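Local coordinates for putative branched-chain amino acid ABC transporter, periplasmic branched-chain amino acid-binding protein (Pseudomonas protegens Pf-5, PDB 4RU0) that probably captures branched-chain amino acids or related solutes in the periplasm and hands them to an ABC transporter, at residues 63-68 against 74-79; 346-351 against 358-363. One frame throughout, in Å; residues are numbered along the deposited sequence.

Interaction 1 (63-68 against 74-79)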
loop_
_atom_site.group_PDB
_atom_site.type_symbol
_atom_site.label_atom_id
_atom_site.label_comp_id
_atom_site.label_asym_id
_atom_site.label_seq_id
_atom_site.Cartn_x
_atom_site.Cartn_y
_atom_site.Cartn_z
ATOM N N TYR A 63 -0.890 14.885 15.909
ATOM C CA TYR A 63 -0.795 16.172 15.232
ATOM C C TYR A 63 -2.165 16.771 14.929
ATOM O O TYR A 63 -2.411 17.941 15.208
ATOM C CB TYR A 63 0.015 16.021 13.933
ATOM C CG TYR A 63 -0.067 17.214 13.008
ATOM C CD1 TYR A 63 0.772 18.308 13.176
ATOM C CD2 TYR A 63 -0.983 17.245 11.963
ATOM C CE1 TYR A 63 0.697 19.402 12.333
ATOM C CE2 TYR A 63 -1.065 18.334 11.118
ATOM C CZ TYR A 63 -0.225 19.408 11.306
ATOM O OH TYR A 63 -0.309 20.491 10.462
ATOM N N ILE A 64 -3.054 15.964 14.357
ATOM C CA ILE A 64 -4.392 16.424 13.987
ATOM C C ILE A 64 -5.166 16.953 15.198
ATOM O O ILE A 64 -5.866 17.961 15.105
ATOM C CB ILE A 64 -5.199 15.295 13.309
ATOM C CG1 ILE A 64 -4.614 14.984 11.931
ATOM C CG2 ILE A 64 -6.667 15.672 13.174
ATOM C CD1 ILE A 64 -4.765 16.113 10.934
ATOM N N ASN A 65 -5.020 16.278 16.334
ATOM C CA ASN A 65 -5.715 16.672 17.556
ATOM C C ASN A 65 -5.181 17.976 18.138
ATOM O O ASN A 65 -5.941 18.892 18.438
ATOM C CB ASN A 65 -5.614 15.568 18.610
ATOM C CG ASN A 65 -6.705 14.526 18.475
ATOM O OD1 ASN A 65 -7.745 14.770 17.861
ATOM N ND2 ASN A 65 -6.478 13.358 19.061
ATOM N N GLN A 66 -3.865 18.054 18.291
ATOM C CA GLN A 66 -3.257 19.154 19.019
ATOM C C GLN A 66 -3.063 20.414 18.169
ATOM O O GLN A 66 -3.129 21.527 18.693
ATOM C CB GLN A 66 -1.921 18.698 19.611
ATOM C CG GLN A 66 -2.040 17.445 20.472
ATOM C CD GLN A 66 -0.775 17.136 21.252
ATOM O OE1 GLN A 66 0.137 17.954 21.324
ATOM N NE2 GLN A 66 -0.719 15.948 21.843
ATOM N N VAL A 67 -2.848 20.248 16.867
ATOM C CA VAL A 67 -2.552 21.389 15.999
ATOM C C VAL A 67 -3.773 21.908 15.229
ATOM O O VAL A 67 -3.906 23.114 15.016
ATOM C CB VAL A 67 -1.437 21.040 14.998
ATOM C CG1 VAL A 67 -1.065 22.255 14.158
ATOM C CG2 VAL A 67 -0.219 20.516 15.737
ATOM N N GLU A 68 -4.667 21.014 14.814
ATOM C CA GLU A 68 -5.887 21.441 14.125
ATOM C C GLU A 68 -7.137 21.273 14.984
ATOM O O GLU A 68 -8.258 21.450 14.505
ATOM C CB GLU A 68 -6.074 20.675 12.815
ATOM C CG GLU A 68 -5.146 21.094 11.692
ATOM C CD GLU A 68 -4.014 20.113 11.492
ATOM O OE1 GLU A 68 -3.555 19.532 12.500
ATOM O OE2 GLU A 68 -3.589 19.914 10.331
ATOM N N VAL A 74 -13.808 17.810 15.863
ATOM C CA VAL A 74 -13.976 16.488 16.463
ATOM C C VAL A 74 -12.638 15.860 16.836
ATOM O O VAL A 74 -11.804 15.591 15.973
ATOM C CB VAL A 74 -14.721 15.533 15.520
ATOM C CG1 VAL A 74 -14.914 14.178 16.185
ATOM C CG2 VAL A 74 -16.052 16.129 15.114
ATOM N N LYS A 75 -12.443 15.625 18.127
ATOM C CA LYS A 75 -11.202 15.043 18.620
ATOM C C LYS A 75 -11.100 13.562 18.267
ATOM O O LYS A 75 -12.110 12.877 18.094
ATOM C CB LYS A 75 -11.089 15.237 20.135
ATOM C CG LYS A 75 -11.071 16.699 20.571
ATOM C CD LYS A 75 -11.096 16.833 22.092
ATOM C CE LYS A 75 -11.104 18.296 22.528
ATOM N NZ LYS A 75 -11.069 18.430 24.012
ATOM N N LEU A 76 -9.868 13.077 18.162
ATOM C CA LEU A 76 -9.611 11.692 17.789
ATOM C C LEU A 76 -9.101 10.895 18.984
ATOM O O LEU A 76 -8.192 11.331 19.688
ATOM C CB LEU A 76 -8.594 11.623 16.645
ATOM C CG LEU A 76 -9.081 11.696 15.195
ATOM C CD1 LEU A 76 -10.139 12.769 15.007
ATOM C CD2 LEU A 76 -7.907 11.951 14.265
ATOM N N VAL A 77 -9.687 9.727 19.214
ATOM C CA VAL A 77 -9.202 8.847 20.267
ATOM C C VAL A 77 -8.818 7.509 19.645
ATOM O O VAL A 77 -9.513 7.006 18.764
ATOM C CB VAL A 77 -10.257 8.657 21.392
ATOM C CG1 VAL A 77 -11.571 8.156 20.826
ATOM C CG2 VAL A 77 -9.737 7.723 22.476
ATOM N N TRP A 78 -7.698 6.946 20.083
ATOM C CA TRP A 78 -7.232 5.686 19.526
ATOM C C TRP A 78 -6.739 4.732 20.604
ATOM O O TRP A 78 -6.390 5.148 21.711
ATOM C CB TRP A 78 -6.120 5.931 18.505
ATOM C CG TRP A 78 -4.906 6.607 19.074
ATOM C CD1 TRP A 78 -3.813 6.004 19.632
ATOM C CD2 TRP A 78 -4.658 8.016 19.129
ATOM N NE1 TRP A 78 -2.903 6.953 20.035
ATOM C CE2 TRP A 78 -3.398 8.196 19.736
ATOM C CE3 TRP A 78 -5.379 9.143 18.723
ATOM C CZ2 TRP A 78 -2.845 9.455 19.947
ATOM C CZ3 TRP A 78 -4.829 10.394 18.933
ATOM C CH2 TRP A 78 -3.574 10.540 19.540
ATOM N N GLN A 79 -6.720 3.446 20.265
ATOM C CA GLN A 79 -6.212 2.416 21.158
ATOM C C GLN A 79 -5.593 1.292 20.341
ATOM O O GLN A 79 -6.047 0.990 19.238
ATOM C CB GLN A 79 -7.324 1.871 22.061
ATOM C CG GLN A 79 -6.811 0.994 23.202
ATOM C CD GLN A 79 -7.915 0.517 24.128
ATOM O OE1 GLN A 79 -9.043 0.273 23.699
ATOM N NE2 GLN A 79 -7.592 0.381 25.408
#

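Interaction 2 (346-351 against 358-363)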
loop_
_atom_site.group_PDB
_atom_site.type_symbol
_atom_site.label_atom_id
_atom_site.label_comp_id
_atom_site.label_asym_id
_atom_site.label_seq_id
_atom_site.Cartn_x
_atom_site.Cartn_y
_atom_site.Cartn_z
ATOM N N GLY A 346 -18.651 16.501 5.815
ATOM C CA GLY A 346 -19.225 17.471 4.902
ATOM C C GLY A 346 -20.686 17.190 4.606
ATOM O O GLY A 346 -21.399 18.047 4.084
ATOM N N LYS A 347 -21.139 15.986 4.940
ATOM C CA LYS A 347 -22.536 15.625 4.732
ATOM C C LYS A 347 -23.199 15.162 6.033
ATOM O O LYS A 347 -24.415 14.997 6.099
ATOM C CB LYS A 347 -22.656 14.539 3.651
ATOM C CG LYS A 347 -24.097 14.213 3.273
ATOM C CD LYS A 347 -24.225 13.410 1.997
ATOM C CE LYS A 347 -25.696 13.136 1.702
ATOM N NZ LYS A 347 -25.924 12.604 0.332
ATOM N N PHE A 348 -22.409 14.972 7.082
ATOM C CA PHE A 348 -22.973 14.456 8.324
ATOM C C PHE A 348 -22.649 15.331 9.540
ATOM O O PHE A 348 -23.065 15.022 10.659
ATOM C CB PHE A 348 -22.497 13.017 8.556
ATOM C CG PHE A 348 -22.862 12.068 7.438
ATOM C CD1 PHE A 348 -24.185 11.740 7.190
ATOM C CD2 PHE A 348 -21.877 11.498 6.642
ATOM C CE1 PHE A 348 -24.519 10.868 6.166
ATOM C CE2 PHE A 348 -22.208 10.628 5.616
ATOM C CZ PHE A 348 -23.530 10.313 5.380
ATOM N N GLY A 349 -21.924 16.424 9.317
ATOM C CA GLY A 349 -21.666 17.392 10.369
ATOM C C GLY A 349 -20.477 17.055 11.247
ATOM O O GLY A 349 -19.997 15.924 11.247
ATOM N N LYS A 350 -20.002 18.047 11.995
ATOM C CA LYS A 350 -18.847 17.871 12.871
ATOM C C LYS A 350 -19.180 16.953 14.041
ATOM O O LYS A 350 -19.498 17.420 15.134
ATOM C CB LYS A 350 -18.355 19.222 13.400
ATOM C CG LYS A 350 -18.086 20.275 12.332
ATOM C CD LYS A 350 -17.927 21.655 12.969
ATOM C CE LYS A 350 -17.691 22.752 11.935
ATOM N NZ LYS A 350 -16.344 22.671 11.310
ATOM N N ARG A 351 -19.095 15.647 13.808
ATOM C CA ARG A 351 -19.424 14.660 14.831
ATOM C C ARG A 351 -18.825 13.299 14.494
ATOM O O ARG A 351 -18.510 13.031 13.332
ATOM C CB ARG A 351 -20.940 14.528 14.980
ATOM C CG ARG A 351 -21.616 13.948 13.761
ATOM C CD ARG A 351 -22.987 13.410 14.101
ATOM N NE ARG A 351 -23.411 12.380 13.156
ATOM C CZ ARG A 351 -24.234 12.595 12.135
ATOM N NH1 ARG A 351 -24.730 13.807 11.926
ATOM N NH2 ARG A 351 -24.563 11.594 11.327
ATOM N N GLY A 358 -18.698 6.332 7.062
ATOM C CA GLY A 358 -17.286 6.265 6.741
ATOM C C GLY A 358 -17.091 5.707 5.346
ATOM O O GLY A 358 -16.187 6.112 4.616
ATOM N N ARG A 359 -17.959 4.771 4.979
ATOM C CA ARG A 359 -17.942 4.180 3.648
ATOM C C ARG A 359 -18.303 5.236 2.608
ATOM O O ARG A 359 -17.736 5.266 1.515
ATOM C CB ARG A 359 -18.909 2.995 3.583
ATOM C CG ARG A 359 -18.660 2.027 2.447
ATOM C CD ARG A 359 -19.336 2.455 1.156
ATOM N NE ARG A 359 -20.748 2.758 1.353
ATOM C CZ ARG A 359 -21.718 1.852 1.320
ATOM N NH1 ARG A 359 -21.428 0.575 1.099
ATOM N NH2 ARG A 359 -22.978 2.223 1.507
ATOM N N TRP A 360 -19.250 6.103 2.959
ATOM C CA TRP A 360 -19.669 7.182 2.070
ATOM C C TRP A 360 -18.529 8.167 1.847
ATOM O O TRP A 360 -18.335 8.668 0.741
ATOM C CB TRP A 360 -20.892 7.918 2.635
ATOM C CG TRP A 360 -21.482 8.901 1.663
ATOM C CD1 TRP A 360 -22.515 8.678 0.800
ATOM C CD2 TRP A 360 -21.053 10.251 1.436
ATOM N NE1 TRP A 360 -22.763 9.808 0.057
ATOM C CE2 TRP A 360 -21.880 10.788 0.429
ATOM C CE3 TRP A 360 -20.055 11.063 1.992
ATOM C CZ2 TRP A 360 -21.739 12.095 -0.040
ATOM C CZ3 TRP A 360 -19.914 12.361 1.523
ATOM C CH2 TRP A 360 -20.756 12.863 0.519
ATOM N N GLY A 361 -17.780 8.442 2.911
ATOM C CA GLY A 361 -16.657 9.356 2.841
ATOM C C GLY A 361 -15.578 8.821 1.922
ATOM O O GLY A 361 -15.093 9.531 1.037
ATOM N N LEU A 362 -15.210 7.559 2.131
ATOM C CA LEU A 362 -14.231 6.889 1.285
ATOM C C LEU A 362 -14.616 6.963 -0.185
ATOM O O LEU A 362 -13.788 7.309 -1.022
ATOM C CB LEU A 362 -14.069 5.429 1.708
ATOM C CG LEU A 362 -13.230 5.196 2.963
ATOM C CD1 LEU A 362 -13.501 3.825 3.527
ATOM C CD2 LEU A 362 -11.753 5.357 2.639
ATOM N N GLU A 363 -15.876 6.663 -0.492
ATOM C CA GLU A 363 -16.332 6.621 -1.881
ATOM C C GLU A 363 -16.436 8.017 -2.500
ATOM O O GLU A 363 -16.612 8.158 -3.712
ATOM C CB GLU A 363 -17.677 5.895 -1.982
ATOM C CG GLU A 363 -17.594 4.416 -1.603
ATOM C CD GLU A 363 -18.811 3.609 -2.018
ATOM O OE1 GLU A 363 -19.934 4.149 -1.991
ATOM O OE2 GLU A 363 -18.641 2.418 -2.371
#

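Interaction 1 (63-68 against 74-79)
Asn-65, near the C-terminal end of helix 47-67, spans the gap to Leu-76 at the start of strand 76-82 with its side-chain amide. From CB, a chi1 of -86° keeps CG on the side of the backbone N, and CG comes to rest 3.5 Å from the backbone N of Leu-76. One branch, OD1, accepts the Leu-76 N-H at 2.7 Å, the donor lying in the amide's carbonyl plane on a lone pair; Lys-75 CA brushes the same oxygen. The other branch, ND2, donates to the backbone O of Leu-76 over 2.7 Å, this acceptor lying close to the amide plane. Beyond this bond ND2 reaches the edge of the Trp-78 ring, 3.4 Å from CZ3, with the amide and indole planes only 17° apart, so it sits alongside the ring and not over its face. Beside these bonds, Ile-64 CG2 meets Leu-76 CD2 at 4.1 Å, and Ile-71 of the connecting loop touches both residues. The helix and strand belong to a beta-alpha-beta unit whose first strand is 34-40; their segment axes approach to 9.2 Å. Lys-75 and Val-77 pair through their backbones with Gln-34 of that strand, whereas the N and O of the intervening Leu-76 are taken up by Asn-65. A single carboxamide thus uses its donor and its acceptor on one residue, much as a neighbouring strand would, and the paired bonds fix both the flip of the amide and the position of the strand's beginning against the helix.

Interaction 2 (346-351 against 358-363)
Where helix 325-348 gives way, through a short loop, to helix 355-363, a surface contact brings Lys-347 and Phe-348, the last residues of the first helix, against Trp-360 of the second. The chain leaves the first helix at Gly-349, whose phi is positive. Lys-347 has CG anti to the backbone N (chi1 -174°) and runs on extended, crossing the indole at about a right angle. Its CD lies over the face of the six-membered ring, 3.9 Å from the centroid, in a CH-pi contact, and Lys-347 CB stands above the same face near its rim, 4.0 Å from Trp-360 CH2. Phe-348 comes to the same face of the indole, presenting its edge in an offset edge-to-face pair with the five-membered ring: the centroids are 5.9 Å apart and the planes 81° from each other. The closest atoms of the two rings are Phe-348 CE2 and Trp-360 CE3, at 4.2 Å. Lys-347 CB also lies over the centre of the phenyl ring, so CB touches both aromatics, while CD serves the indole. With Trp-360 cut back to an alanine, the lysine methylenes and the phenyl edge would probably lose their common surface, opening a gap between the helices. No hydrogen bond joins the two segments. The indole also stacks with His-364, while Leu-362 and Glu-363 pack on Phe-151 of strand 150-151, and Phe-348 touches Leu-353 in the loop between the two helices.

Interaction 1 closes early in the chain, within the beta-alpha-beta unit of strand 34-40, helix 47-67 and strand 76-82; interaction 2 follows far later in sequence, between helices 325-348 and 355-363. Even so, their centres are only about 17 Å apart, on the same side of the chain's centre. They meet directly where Val-74 CG2 packs 3.3 Å from Arg-351 N, and Lys-350 touches Asn-72 in the loop before the strand. Sequence-distant elements are therefore brought together in one peripheral region, the centres of both contacts lying about 23 to 24 Å from the centre of the chain.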